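Globin protein (Ramazzottius varieornatus, PDB 5ZIQ) binds heme b in a globin fold with two histidines on the iron, and may bind or carry oxygen, although its physiological function is unknown. Local coordinates at residues A[50-55]-A[131-136]; A[62-67]-A[86-91]. One frame throughout, in Å; residues are numbered along the deposited sequence.

Contact 1: residues A[50-55]-A[131-136]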
ATOM      1  N   LEU A  50      -8.203   3.130   1.522  1.00 11.91           N
ATOM      2  CA  LEU A  50      -8.684   4.369   0.897  1.00 12.47           C
ATOM      3  C   LEU A  50      -9.625   5.146   1.796  1.00 13.14           C
ATOM      4  O   LEU A  50      -9.509   6.359   1.883  1.00 13.67           O
ATOM      5  CB  LEU A  50      -9.328   4.135  -0.473  1.00 13.75           C
ATOM      6  CG  LEU A  50      -8.375   3.711  -1.610  1.00 13.90           C
ATOM      7  CD1 LEU A  50      -9.159   3.598  -2.906  1.00 15.77           C
ATOM      8  CD2 LEU A  50      -7.172   4.623  -1.817  1.00 16.35           C
ATOM      9  N   LEU A  51     -10.533   4.451   2.482  1.00 13.19           N
ATOM     10  CA  LEU A  51     -11.417   5.116   3.441  1.00 13.91           C
ATOM     11  C   LEU A  51     -10.610   5.786   4.552  1.00 14.10           C
ATOM     12  O   LEU A  51     -10.942   6.911   4.951  1.00 16.60           O
ATOM     13  CB  LEU A  51     -12.485   4.166   3.997  1.00 14.37           C
ATOM     14  CG  LEU A  51     -13.451   3.629   2.939  1.00 14.20           C
ATOM     15  CD1 LEU A  51     -14.380   2.596   3.545  1.00 18.10           C
ATOM     16  CD2 LEU A  51     -14.223   4.725   2.184  1.00 17.17           C
ATOM     17  N   LYS A  52      -9.528   5.147   5.004  1.00 13.20           N
ATOM     18  CA  LYS A  52      -8.665   5.755   6.020  1.00 13.76           C
ATOM     19  C   LYS A  52      -7.949   6.985   5.455  1.00 14.05           C
ATOM     20  O   LYS A  52      -7.855   8.024   6.128  1.00 17.08           O
ATOM     21  CB  LYS A  52      -7.681   4.749   6.617  1.00 14.25           C
ATOM     22  CG  LYS A  52      -6.863   5.273   7.790  1.00 14.23           C
ATOM     23  CD  LYS A  52      -7.730   5.572   9.005  1.00 17.17           C
ATOM     24  CE  LYS A  52      -6.871   5.629  10.246  1.00 20.89           C
ATOM     25  NZ  LYS A  52      -7.673   5.986  11.444  1.00 25.15           N
ATOM     26  N   LEU A  53      -7.475   6.885   4.209  1.00 13.04           N
ATOM     27  CA  LEU A  53      -6.834   8.048   3.571  1.00 14.27           C
ATOM     28  C   LEU A  53      -7.743   9.269   3.584  1.00 15.09           C
ATOM     29  O   LEU A  53      -7.307  10.393   3.879  1.00 18.23           O
ATOM     30  CB  LEU A  53      -6.436   7.720   2.133  1.00 14.62           C
ATOM     31  CG  LEU A  53      -5.699   8.813   1.352  1.00 15.25           C
ATOM     32  CD1 LEU A  53      -4.299   9.099   1.897  1.00 17.90           C
ATOM     33  CD2 LEU A  53      -5.629   8.422  -0.116  1.00 15.84           C
ATOM     34  N   PHE A  54      -9.016   9.031   3.282  1.00 15.85           N
ATOM     35  CA  PHE A  54      -9.980  10.111   3.162  1.00 17.70           C
ATOM     36  C   PHE A  54     -10.308  10.716   4.528  1.00 18.59           C
ATOM     37  O   PHE A  54     -10.677  11.886   4.590  1.00 22.07           O
ATOM     38  CB  PHE A  54     -11.256   9.664   2.435  1.00 17.51           C
ATOM     39  CG  PHE A  54     -11.034   9.120   1.040  1.00 16.69           C
ATOM     40  CD1 PHE A  54      -9.902   9.448   0.280  1.00 16.97           C
ATOM     41  CD2 PHE A  54     -11.992   8.271   0.471  1.00 16.23           C
ATOM     42  CE1 PHE A  54      -9.730   8.924  -1.004  1.00 17.02           C
ATOM     43  CE2 PHE A  54     -11.836   7.772  -0.811  1.00 17.20           C
ATOM     44  CZ  PHE A  54     -10.697   8.087  -1.552  1.00 17.44           C
ATOM     45  N   ILE A  55     -10.154   9.931   5.603  1.00 18.53           N
ATOM     46  CA  ILE A  55     -10.335  10.424   6.987  1.00 21.66           C
ATOM     47  C   ILE A  55      -9.149  11.309   7.359  1.00 21.46           C
ATOM     48  O   ILE A  55      -9.324  12.429   7.848  1.00 24.77           O
ATOM     49  CB  ILE A  55     -10.489   9.271   8.024  1.00 24.28           C
ATOM     50  CG1 ILE A  55     -11.835   8.553   7.862  1.00 27.34           C
ATOM     51  CG2 ILE A  55     -10.379   9.787   9.463  1.00 28.42           C
ATOM     52  CD1 ILE A  55     -11.838   7.135   8.405  1.00 27.22           C
ATOM     53  N   GLU A 131       1.179   5.074   3.493  1.00 19.01           N
ATOM     54  CA  GLU A 131       1.836   4.211   4.507  1.00 18.74           C
ATOM     55  C   GLU A 131       1.020   4.015   5.772  1.00 17.75           C
ATOM     56  O   GLU A 131       0.809   2.889   6.185  1.00 15.66           O
ATOM     57  CB  GLU A 131       3.220   4.743   4.916  1.00 19.59           C
ATOM     58  CG  GLU A 131       4.191   4.890   3.774  1.00 18.71           C
ATOM     59  CD  GLU A 131       5.576   5.272   4.244  1.00 22.23           C
ATOM     60  OE1 GLU A 131       5.852   5.350   5.467  1.00 27.30           O
ATOM     61  OE2 GLU A 131       6.401   5.506   3.376  1.00 20.84           O
ATOM     62  N   LYS A 132       0.565   5.121   6.378  1.00 16.38           N
ATOM     63  CA  LYS A 132      -0.254   5.073   7.592  1.00 17.62           C
ATOM     64  C   LYS A 132      -1.537   4.308   7.332  1.00 13.46           C
ATOM     65  O   LYS A 132      -2.032   3.642   8.212  1.00 15.24           O
ATOM     66  CB  LYS A 132      -0.608   6.487   8.106  1.00 20.01           C
ATOM     67  CG  LYS A 132       0.415   7.115   9.055  1.00 26.42           C
ATOM     68  CD  LYS A 132       0.184   8.612   9.261  1.00 30.47           C
ATOM     69  CE  LYS A 132      -0.632   8.908  10.513  1.00 27.19           C
ATOM     70  NZ  LYS A 132      -0.301  10.223  11.086  1.00 37.65           N
ATOM     71  N   CYS A 133      -2.064   4.419   6.117  1.00 13.68           N
ATOM     72  CA  CYS A 133      -3.311   3.733   5.745  1.00 12.54           C
ATOM     73  C   CYS A 133      -3.122   2.233   5.640  1.00 12.42           C
ATOM     74  O   CYS A 133      -3.961   1.475   6.127  1.00 11.44           O
ATOM     75  CB  CYS A 133      -3.883   4.300   4.455  1.00 12.83           C
ATOM     76  SG  CYS A 133      -4.252   6.053   4.616  1.00 17.08           S
ATOM     77  N   LEU A 134      -2.015   1.808   5.020  1.00 11.03           N
ATOM     78  CA  LEU A 134      -1.665   0.393   5.003  1.00  9.73           C
ATOM     79  C   LEU A 134      -1.411  -0.123   6.409  1.00 10.82           C
ATOM     80  O   LEU A 134      -1.916  -1.179   6.768  1.00 10.88           O
ATOM     81  CB  LEU A 134      -0.456   0.118   4.095  1.00 10.31           C
ATOM     82  CG  LEU A 134      -0.026  -1.352   4.042  1.00  9.31           C
ATOM     83  CD1 LEU A 134      -1.144  -2.310   3.617  1.00 10.37           C
ATOM     84  CD2 LEU A 134       1.168  -1.460   3.098  1.00 11.69           C
ATOM     85  N   VAL A 135      -0.651   0.629   7.207  1.00 11.98           N
ATOM     86  CA  VAL A 135      -0.450   0.254   8.622  1.00 13.48           C
ATOM     87  C   VAL A 135      -1.785   0.087   9.367  1.00 13.27           C
ATOM     88  O   VAL A 135      -1.982  -0.893  10.090  1.00 14.08           O
ATOM     89  CB  VAL A 135       0.489   1.255   9.331  1.00 14.97           C
ATOM     90  CG1 VAL A 135       0.459   1.087  10.843  1.00 16.84           C
ATOM     91  CG2 VAL A 135       1.899   1.098   8.786  1.00 15.40           C
ATOM     92  N   PHE A 136      -2.700   1.029   9.170  1.00 14.34           N
ATOM     93  CA  PHE A 136      -4.037   0.933   9.766  1.00 15.15           C
ATOM     94  C   PHE A 136      -4.734  -0.367   9.384  1.00 14.64           C
ATOM     95  O   PHE A 136      -5.296  -1.050  10.241  1.00 16.73           O
ATOM     96  CB  PHE A 136      -4.910   2.129   9.394  1.00 16.96           C
ATOM     97  CG  PHE A 136      -6.309   2.032   9.930  1.00 18.30           C
ATOM     98  CD1 PHE A 136      -6.562   2.195  11.295  1.00 19.35           C
ATOM     99  CD2 PHE A 136      -7.374   1.747   9.077  1.00 17.86           C
ATOM    100  CE1 PHE A 136      -7.854   2.105  11.787  1.00 21.71           C
ATOM    101  CE2 PHE A 136      -8.674   1.650   9.566  1.00 20.27           C
ATOM    102  CZ  PHE A 136      -8.906   1.820  10.925  1.00 18.27           C
TER
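Lys52 lies across the ring of Phe136, and this pair, with Cys133 beside it, supplies most of the surface shared by the two helices. The lysine leaves its helix with CG anti to the backbone N (chi1 -173°) and then bends at its second torsion, which lays the methylene chain at about a right angle over the phenyl side chain. Lys52 CG and CD pass above the CD2 side of the ring, each 3.8 Å from Phe136 CD2, while Lys52 CE reaches the CD1 side, 3.6 Å from Phe136 CD1. The CE methylene makes a CH-pi contact with the face, and Lys52 NZ, 4.2 Å from the centroid of the Phe136 ring and 24° off the normal, adds a cation-pi interaction. A partly exposed lysine can thus bury its aliphatic length against an aromatic ring and still keep its ammonium over the pi cloud.

Cys133 fills the interior part of the crossing. Its SG presses on the backbone of the facing helix, 3.4 Å from Leu53 N, and touches Leu53 CB at 3.7 Å. The small thiol suits the place where the backbones come nearest, Lys52 CA and Cys133 CA being 5.7 Å apart. The local axes approach to 8.7 Å, with their chain directions 128° apart.

On the inner side Leu53 continues to the heme, touching Met130 and Arg129 on the way. Helix 42-56 is thereby packed on helix 127-142 in the B-G helix crossing of the globin fold; helix 79-97 meets Leu50 and Leu134, and helix 148-170 lies against Glu131, Leu134 and Val135.

Contact 2: residues A[62-67]-A[86-91]. With HEM (protoporphyrin IX containing Fe), chain E.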
ATOM      1  N   ASP A  62     -10.767  14.235  -3.304  1.00 20.53           N
ATOM      2  CA  ASP A  62     -10.889  15.096  -4.481  1.00 21.48           C
ATOM      3  C   ASP A  62     -10.031  14.682  -5.672  1.00 19.30           C
ATOM      4  O   ASP A  62     -10.320  15.090  -6.803  1.00 20.54           O
ATOM      5  CB  ASP A  62     -10.530  16.548  -4.130  1.00 25.07           C
ATOM      6  CG  ASP A  62     -11.500  17.191  -3.162  1.00 29.78           C
ATOM      7  OD1 ASP A  62     -12.640  16.708  -3.016  1.00 31.02           O
ATOM      8  OD2 ASP A  62     -11.116  18.212  -2.556  1.00 34.31           O
ATOM      9  N   LEU A  63      -8.973  13.902  -5.429  1.00 17.74           N
ATOM     10  CA  LEU A  63      -8.158  13.371  -6.537  1.00 18.29           C
ATOM     11  C   LEU A  63      -8.863  12.222  -7.255  1.00 18.73           C
ATOM     12  O   LEU A  63      -8.429  11.803  -8.325  1.00 19.98           O
ATOM     13  CB  LEU A  63      -6.742  12.968  -6.071  1.00 18.66           C
ATOM     14  CG  LEU A  63      -5.841  13.997  -5.373  1.00 21.99           C
ATOM     15  CD1 LEU A  63      -4.403  13.493  -5.338  1.00 23.30           C
ATOM     16  CD2 LEU A  63      -5.884  15.352  -6.050  1.00 26.47           C
ATOM     17  N   PHE A  64      -9.960  11.739  -6.669  1.00 17.66           N
ATOM     18  CA  PHE A  64     -10.779  10.687  -7.269  1.00 19.72           C
ATOM     19  C   PHE A  64     -12.184  11.255  -7.528  1.00 22.84           C
ATOM     20  O   PHE A  64     -13.107  11.049  -6.713  1.00 21.55           O
ATOM     21  CB  PHE A  64     -10.937   9.492  -6.340  1.00 19.15           C
ATOM     22  CG  PHE A  64      -9.665   8.783  -5.971  1.00 16.83           C
ATOM     23  CD1 PHE A  64      -8.932   9.177  -4.848  1.00 16.18           C
ATOM     24  CD2 PHE A  64      -9.223   7.688  -6.716  1.00 17.63           C
ATOM     25  CE1 PHE A  64      -7.776   8.478  -4.467  1.00 16.53           C
ATOM     26  CE2 PHE A  64      -8.070   6.996  -6.350  1.00 16.32           C
ATOM     27  CZ  PHE A  64      -7.353   7.384  -5.226  1.00 15.15           C
ATOM     28  N   PRO A  65     -12.369  11.981  -8.651  1.00 25.15           N
ATOM     29  CA  PRO A  65     -13.664  12.646  -8.897  1.00 25.68           C
ATOM     30  C   PRO A  65     -14.883  11.697  -8.930  1.00 24.57           C
ATOM     31  O   PRO A  65     -16.002  12.128  -8.626  1.00 26.38           O
ATOM     32  CB  PRO A  65     -13.467  13.319 -10.265  1.00 27.65           C
ATOM     33  CG  PRO A  65     -11.991  13.397 -10.462  1.00 29.90           C
ATOM     34  CD  PRO A  65     -11.433  12.188  -9.774  1.00 26.41           C
ATOM     35  N   LYS A  66     -14.659  10.422  -9.257  1.00 25.25           N
ATOM     36  CA  LYS A  66     -15.733   9.412  -9.293  1.00 25.51           C
ATOM     37  C   LYS A  66     -16.391   9.132  -7.932  1.00 25.62           C
ATOM     38  O   LYS A  66     -17.472   8.519  -7.876  1.00 27.72           O
ATOM     39  CB  LYS A  66     -15.227   8.103  -9.918  1.00 26.73           C
ATOM     40  CG  LYS A  66     -14.996   8.178 -11.420  1.00 26.54           C
ATOM     41  CD  LYS A  66     -14.263   6.945 -11.934  1.00 33.53           C
ATOM     42  CE  LYS A  66     -13.677   7.178 -13.323  1.00 34.80           C
ATOM     43  NZ  LYS A  66     -12.856   6.031 -13.820  1.00 41.28           N
ATOM     44  N   PHE A  67     -15.748   9.589  -6.851  1.00 21.71           N
ATOM     45  CA  PHE A  67     -16.222   9.326  -5.477  1.00 22.80           C
ATOM     46  C   PHE A  67     -16.971  10.501  -4.846  1.00 26.76           C
ATOM     47  O   PHE A  67     -17.489  10.367  -3.735  1.00 29.51           O
ATOM     48  CB  PHE A  67     -15.061   8.898  -4.530  1.00 21.28           C
ATOM     49  CG  PHE A  67     -14.189   7.782  -5.054  1.00 19.81           C
ATOM     50  CD1 PHE A  67     -14.628   6.923  -6.071  1.00 20.34           C
ATOM     51  CD2 PHE A  67     -12.922   7.568  -4.494  1.00 18.02           C
ATOM     52  CE1 PHE A  67     -13.807   5.908  -6.549  1.00 19.08           C
ATOM     53  CE2 PHE A  67     -12.106   6.538  -4.957  1.00 18.02           C
ATOM     54  CZ  PHE A  67     -12.551   5.724  -5.992  1.00 17.71           C
ATOM     55  N   LEU A  86      -8.518  -1.926  -5.294  1.00 10.07           N
ATOM     56  CA  LEU A  86      -7.616  -2.966  -5.775  1.00  9.80           C
ATOM     57  C   LEU A  86      -6.314  -2.383  -6.301  1.00  9.91           C
ATOM     58  O   LEU A  86      -5.263  -2.971  -6.098  1.00  9.85           O
ATOM     59  CB  LEU A  86      -8.294  -3.837  -6.826  1.00 10.59           C
ATOM     60  CG  LEU A  86      -9.334  -4.773  -6.222  1.00 11.26           C
ATOM     61  CD1 LEU A  86     -10.196  -5.353  -7.335  1.00 12.53           C
ATOM     62  CD2 LEU A  86      -8.646  -5.882  -5.426  1.00 11.17           C
ATOM     63  N   ALA A  87      -6.382  -1.207  -6.948  1.00  9.16           N
ATOM     64  CA  ALA A  87      -5.160  -0.565  -7.455  1.00  9.15           C
ATOM     65  C   ALA A  87      -4.222  -0.170  -6.324  1.00 10.06           C
ATOM     66  O   ALA A  87      -3.003  -0.244  -6.481  1.00 11.49           O
ATOM     67  CB  ALA A  87      -5.502   0.656  -8.310  1.00 10.03           C
ATOM     68  N   HIS A  88      -4.789   0.156  -5.161  1.00 10.36           N
ATOM     69  CA  HIS A  88      -3.987   0.643  -4.039  1.00 11.04           C
ATOM     70  C   HIS A  88      -3.404  -0.395  -3.108  1.00 12.07           C
ATOM     71  O   HIS A  88      -2.423  -0.142  -2.417  1.00 17.05           O
ATOM     72  CB  HIS A  88      -4.686   1.817  -3.361  1.00 11.21           C
ATOM     73  CG  HIS A  88      -4.619   3.016  -4.241  1.00 10.67           C
ATOM     74  ND1 HIS A  88      -5.466   3.174  -5.314  1.00 11.29           N
ATOM     75  CD2 HIS A  88      -3.667   3.967  -4.370  1.00 10.34           C
ATOM     76  CE1 HIS A  88      -5.081   4.205  -6.038  1.00 11.34           C
ATOM     77  NE2 HIS A  88      -3.979   4.697  -5.494  1.00  9.63           N
ATOM     78  N   ILE A  89      -3.987  -1.586  -3.130  1.00  8.93           N
ATOM     79  CA  ILE A  89      -3.453  -2.684  -2.341  1.00  9.75           C
ATOM     80  C   ILE A  89      -2.567  -3.605  -3.197  1.00  9.89           C
ATOM     81  O   ILE A  89      -1.602  -4.169  -2.697  1.00  9.76           O
ATOM     82  CB  ILE A  89      -4.586  -3.473  -1.618  1.00 10.70           C
ATOM     83  CG1 ILE A  89      -4.017  -4.525  -0.669  1.00 12.54           C
ATOM     84  CG2 ILE A  89      -5.528  -4.177  -2.587  1.00 12.20           C
ATOM     85  CD1 ILE A  89      -3.205  -3.961   0.469  1.00 15.98           C
ATOM     86  N   THR A  90      -2.931  -3.775  -4.469  1.00  9.82           N
ATOM     87  CA  THR A  90      -2.285  -4.792  -5.304  1.00  9.87           C
ATOM     88  C   THR A  90      -0.758  -4.649  -5.349  1.00  8.42           C
ATOM     89  O   THR A  90      -0.077  -5.652  -5.181  1.00  8.41           O
ATOM     90  CB  THR A  90      -2.899  -4.855  -6.715  1.00  9.94           C
ATOM     91  OG1 THR A  90      -4.227  -5.403  -6.638  1.00 11.72           O
ATOM     92  CG2 THR A  90      -2.058  -5.701  -7.664  1.00 13.21           C
ATOM     93  N   PRO A  91      -0.222  -3.425  -5.556  1.00  8.29           N
ATOM     94  CA  PRO A  91       1.256  -3.365  -5.657  1.00  8.82           C
ATOM     95  C   PRO A  91       1.987  -3.805  -4.384  1.00  9.20           C
ATOM     96  O   PRO A  91       3.098  -4.298  -4.465  1.00  9.82           O
ATOM     97  CB  PRO A  91       1.535  -1.884  -5.978  1.00  9.67           C
ATOM     98  CG  PRO A  91       0.325  -1.469  -6.726  1.00 10.56           C
ATOM     99  CD  PRO A  91      -0.812  -2.129  -5.959  1.00  8.35           C
TER
HETATM  100  CHA HEM E1001      -3.594   5.335  -9.644  0.50 13.79           C
HETATM  101  CHB HEM E1001      -4.368   8.390  -5.983  0.50 12.58           C
HETATM  102  CHC HEM E1001      -0.499   6.387  -3.734  0.50 11.33           C
HETATM  103  CHD HEM E1001      -1.115   2.511  -6.580  0.50 10.15           C
HETATM  104  C1A HEM E1001      -4.089   6.372  -8.891  0.50 12.99           C
HETATM  105  C2A HEM E1001      -5.026   7.333  -9.345  0.50 13.81           C
HETATM  106  C3A HEM E1001      -5.248   8.199  -8.317  0.50 12.82           C
HETATM  107  C4A HEM E1001      -4.460   7.778  -7.219  0.50 12.68           C
HETATM  108  CMA HEM E1001      -6.186   9.376  -8.334  0.50 13.73           C
HETATM  109  CAA HEM E1001      -5.651   7.371 -10.722  0.50 16.70           C
HETATM  110  CBA HEM E1001      -7.174   7.197 -10.649  0.50 20.81           C
HETATM  111  CGA HEM E1001      -7.522   5.799 -10.219  0.50 25.11           C
HETATM  112  O1A HEM E1001      -6.973   4.820 -10.772  0.50 28.02           O
HETATM  113  O2A HEM E1001      -8.354   5.610  -9.309  0.50 27.28           O
HETATM  114  C1B HEM E1001      -3.330   8.144  -5.065  0.50 12.57           C
HETATM  115  C2B HEM E1001      -3.065   8.950  -3.930  0.50 13.60           C
HETATM  116  C3B HEM E1001      -1.985   8.415  -3.284  0.50 13.02           C
HETATM  117  C4B HEM E1001      -1.583   7.217  -4.054  0.50 11.61           C
HETATM  118  CMB HEM E1001      -3.834  10.189  -3.531  0.50 15.58           C
HETATM  119  CAB HEM E1001      -1.341   8.907  -2.058  0.50 13.99           C
HETATM  120  CBB HEM E1001      -2.095   9.271  -1.022  0.50 15.02           C
HETATM  121  C1C HEM E1001      -0.375   5.101  -4.240  0.50  9.58           C
HETATM  122  C2C HEM E1001       0.350   4.045  -3.682  0.50  9.32           C
HETATM  123  C3C HEM E1001       0.147   2.932  -4.493  0.50  9.54           C
HETATM  124  C4C HEM E1001      -0.704   3.320  -5.553  0.50  9.89           C
HETATM  125  CMC HEM E1001       1.189   4.108  -2.433  0.50  9.61           C
HETATM  126  CAC HEM E1001       0.677   1.566  -4.333  0.50  9.59           C
HETATM  127  CBC HEM E1001       1.595   1.264  -3.438  0.50  9.00           C
HETATM  128  C1D HEM E1001      -1.803   3.034  -7.674  0.50 10.76           C
HETATM  129  C2D HEM E1001      -2.003   2.232  -8.894  0.50 11.31           C
HETATM  130  C3D HEM E1001      -2.692   3.015  -9.746  0.50 12.55           C
HETATM  131  C4D HEM E1001      -2.904   4.295  -9.045  0.50 12.64           C
HETATM  132  CMD HEM E1001      -1.522   0.815  -9.123  0.50 10.64           C
HETATM  133  CAD HEM E1001      -3.147   2.649 -11.146  0.50 14.87           C
HETATM  134  CBD HEM E1001      -2.181   3.279 -12.140  0.50 18.95           C
HETATM  135  CGD HEM E1001      -2.569   2.962 -13.563  0.50 21.64           C
HETATM  136  O1D HEM E1001      -3.374   2.034 -13.791  0.50 22.65           O
HETATM  137  O2D HEM E1001      -2.085   3.624 -14.514  0.50 21.66           O
HETATM  138  NA  HEM E1001      -3.725   6.678  -7.602  0.50 12.07           N
HETATM  139  NB  HEM E1001      -2.422   7.167  -5.091  0.50 11.79           N
HETATM  140  NC  HEM E1001      -0.988   4.643  -5.375  0.50  9.82           N
HETATM  141  ND  HEM E1001      -2.359   4.258  -7.809  0.50 11.92           N
HETATM  142 FE   HEM E1001      -2.382   5.663  -6.517  0.50 10.96          FE
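Phe64 and His88 meet above the heme, where Phe64 CZ comes to 4.0 Å from His88 CE1. The rings form an offset edge-to-face pair, the phenyl edge directed toward the imidazole, with centroids 5.8 Å apart and planes at 76°. His88 holds the iron through NE2, 2.1 Å from the metal, and its ring stands over the porphyrin with CE1 and CD2 on the two flanks of that bond. Its CG sits anti to the carbonyl carbon (chi1 -72°), carrying the imidazole from the helix toward the iron. Phe64 lies nearly parallel to the porphyrin over its rim, at a methine bridge: its CZ is 3.2 Å from heme CHB, the CMA methyl sits under one face, and propionate oxygen O2A lies at the ring edge, 3.3 Å from CE2. Its place after helix 42-56 is consistent with the CD-corner phenylalanine that packs on heme in globins.

Along the heme periphery, Leu63 CD1 packs on methyl CMB, 3.8 Å away, Ala87 CB rests over the pyrrole carbons C2D and C3D, and Pro91 CG touches methyl CMD.

Further out, His88 ND1 hydrogen-bonds to Ala84 O one helical turn earlier, which probably helps set the rotation of the imidazole about the iron-NE2 bond. Ala84 also touches the Phe64 side chain, so one residue of helix 79-97 borders both rings.

His116 binds the iron as well, making the heme bis-histidyl. With His88 and His116 filling both axial sites, an external ligand such as oxygen would probably have to displace one of them, as in other hexacoordinated globins.

The two contacts, with centres 12 Å apart, adjoin one heme pocket. Along the chain, both segments of contact 2 fall between those of contact 1; the segment pair of contact 1 thus encloses, in sequence, the loop that carries Phe64 and the helix that carries His88. Residues of 50-55 bridge the two: Phe54 CZ lies 3.9 Å from Phe64 CD1 and 3.7 Å from Phe67 CD2, and Leu50 CD2 is 3.9 Å from His88 CG. From the other helix, Leu134 CD1 meets Ile89 CD1 at 4.1 Å. Leu53 reaches the pocket directly, its side chain about 4 Å from the heme and about 6 Å from that of His88 (nearest atoms).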